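Local structure of magnesium and cobalt efflux protein CorC (Neisseria meningitidis serogroup B, 3OI8) at residues 44-50 and 145-149. The protein probably takes part in magnesium and cobalt ion transport, and in this fragment, a pair of CBS domains, binds adenosine. Residues are numbered along the deposited sequence; the frame is centred on the assembly and turned at random.
Sequences MITRSRM and TSGLV. With ADN (adenosine), chain C.
I45 and L148 stand side by side on the same face of an antiparallel strand pair, their CD1 methyls 3.6 Å apart, and together they present a hydrophobic surface to the adenine of the bound adenosine. Both approach the same face of the base: I45 CD1 is displaced to its N3-C4 side, a tight 3.1 Å from N3, while L148 CD2 lies over N1. Two backbone hydrogen bonds, I45 N to L148 O (2.8 Å) and L148 N to I45 O, hold the two residues in register. M50 runs alongside L148 but points the other way, CG against CD2; its chain then bends at the selenium (chi3 -61°), which packs on the carbonyl carbon of G147 and turns CE toward T145 CG2. One residue along from I45, the strands come very close at G147, whose CA makes a 3.1 Å CH-O contact with I45 O; a beta carbon here would press on the carbonyl O of S146 and clash with I45 O. The backbone after T46 turns into the 3-10 segment 47-49, and R47 N donates to S146 O from above the carbonyl plane. A water bridges the same oxygen to T46 OG1. With CG anti to the backbone N and a bend at chi3 (62°), the R47 side chain crosses T145 and brings NH1 to T145 O at 2.9 Å. This bond lies in the carbonyl plane and close to that of the guanidinium, so the flat group meets the oxygen through its edge. Strand 45-46, from the first CBS repeat, is thus an outermost strand, within this chain, of the second repeat's sheet. Strand 135-139 flanks 145-150 on its other side, where S146 and G147 together pair with V138, forming a classic beta bulge, and I45 touches D153 of helix 151-154, whose OD1 hydrogen-bonds to the adenosine.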
# COMPACT_ATOMS: atom_id res chain seq x y z
N MSE A 44 -11.35 7.58 7.02
CA MSE A 44 -12.31 6.60 6.52
C MSE A 44 -13.21 7.12 5.40
O MSE A 44 -13.40 8.33 5.24
CB MSE A 44 -13.17 6.06 7.67
CG MSE A 44 -14.09 7.11 8.27
SE MSE A 44 -15.36 6.28 9.48
CE MSE A 44 -15.90 7.88 10.46
N ILE A 45 -13.73 6.18 4.63
CA ILE A 45 -14.80 6.45 3.67
C ILE A 45 -16.13 6.13 4.34
O ILE A 45 -16.33 5.03 4.84
CB ILE A 45 -14.63 5.57 2.43
CG1 ILE A 45 -13.29 5.88 1.76
CG2 ILE A 45 -15.82 5.77 1.47
CD1 ILE A 45 -12.87 4.86 0.74
N THR A 46 -17.04 7.10 4.38
CA THR A 46 -18.26 6.94 5.16
C THR A 46 -19.19 5.89 4.55
O THR A 46 -19.16 5.70 3.33
CB THR A 46 -19.02 8.27 5.30
OG1 THR A 46 -20.07 8.11 6.27
CG2 THR A 46 -19.61 8.68 3.95
N ARG A 47 -20.01 5.25 5.38
CA ARG A 47 -20.89 4.15 4.94
C ARG A 47 -21.65 4.43 3.65
O ARG A 47 -21.60 3.65 2.69
CB ARG A 47 -21.89 3.78 6.03
CG ARG A 47 -22.86 2.66 5.65
CD ARG A 47 -23.98 2.54 6.70
NE ARG A 47 -24.79 3.76 6.81
CZ ARG A 47 -24.63 4.70 7.74
NH1 ARG A 47 -23.67 4.58 8.65
NH2 ARG A 47 -25.42 5.77 7.77
N SER A 48 -22.38 5.53 3.61
CA SER A 48 -23.22 5.83 2.46
C SER A 48 -22.43 6.00 1.16
O SER A 48 -23.02 6.11 0.10
CB SER A 48 -24.13 7.04 2.74
OG SER A 48 -23.43 8.07 3.41
N ARG A 49 -21.10 6.02 1.25
CA ARG A 49 -20.26 6.22 0.07
C ARG A 49 -19.38 5.01 -0.32
O ARG A 49 -18.67 5.06 -1.33
CB ARG A 49 -19.36 7.45 0.25
CG ARG A 49 -20.14 8.75 0.37
CD ARG A 49 -19.22 9.94 0.56
NE ARG A 49 -19.97 11.17 0.78
CZ ARG A 49 -19.43 12.35 1.04
NH1 ARG A 49 -18.11 12.48 1.12
NH2 ARG A 49 -20.21 13.41 1.23
N MSE A 50 -19.42 3.95 0.47
CA MSE A 50 -18.61 2.78 0.14
C MSE A 50 -19.15 2.08 -1.10
O MSE A 50 -20.36 2.03 -1.29
CB MSE A 50 -18.65 1.76 1.28
CG MSE A 50 -18.33 2.31 2.63
SE MSE A 50 -18.52 0.85 3.88
CE MSE A 50 -20.40 0.45 3.62
N THR A 145 -22.35 -0.25 10.83
CA THR A 145 -21.24 0.12 9.96
C THR A 145 -21.14 1.64 9.83
O THR A 145 -22.12 2.29 9.48
CB THR A 145 -21.47 -0.47 8.55
OG1 THR A 145 -21.44 -1.90 8.63
CG2 THR A 145 -20.43 0.00 7.58
N SER A 146 -19.97 2.20 10.14
CA SER A 146 -19.73 3.64 9.99
C SER A 146 -19.06 3.94 8.66
O SER A 146 -19.22 5.01 8.10
CB SER A 146 -18.83 4.18 11.11
OG SER A 146 -19.37 3.91 12.38
N GLY A 147 -18.28 2.98 8.17
CA GLY A 147 -17.62 3.14 6.89
C GLY A 147 -16.51 2.12 6.76
O GLY A 147 -16.56 1.05 7.36
N LEU A 148 -15.51 2.44 5.95
CA LEU A 148 -14.37 1.54 5.77
C LEU A 148 -13.11 2.40 5.75
O LEU A 148 -13.19 3.63 5.59
CB LEU A 148 -14.53 0.71 4.48
CG LEU A 148 -14.52 1.40 3.11
CD1 LEU A 148 -13.11 1.80 2.69
CD2 LEU A 148 -15.14 0.48 2.03
N VAL A 149 -11.96 1.77 5.94
CA VAL A 149 -10.69 2.48 5.91
C VAL A 149 -9.64 1.59 5.25
O VAL A 149 -9.65 0.36 5.44
CB VAL A 149 -10.25 2.99 7.33
CG1 VAL A 149 -10.17 1.85 8.34
CG2 VAL A 149 -8.93 3.78 7.27
O5' ADN C . -9.47 3.01 -5.03
C5' ADN C . -8.97 4.32 -5.14
C4' ADN C . -9.41 5.16 -3.91
O4' ADN C . -10.84 4.97 -3.65
C3' ADN C . -8.65 4.74 -2.63
O3' ADN C . -7.64 5.67 -2.36
C2' ADN C . -9.69 4.74 -1.54
O2' ADN C . -9.71 6.00 -0.89
C1' ADN C . -11.02 4.56 -2.26
N9 ADN C . -11.49 3.18 -2.20
C8 ADN C . -10.66 1.91 -2.39
N7 ADN C . -11.60 0.74 -2.29
C5 ADN C . -13.02 1.29 -2.05
C6 ADN C . -14.40 0.59 -1.87
N6 ADN C . -14.48 -0.87 -1.97
N1 ADN C . -15.59 1.39 -1.64
C2 ADN C . -15.51 2.91 -1.59
N3 ADN C . -14.16 3.60 -1.77
C4 ADN C . -12.94 2.78 -2.00
O HOH W 1 -19.99 7.53 8.86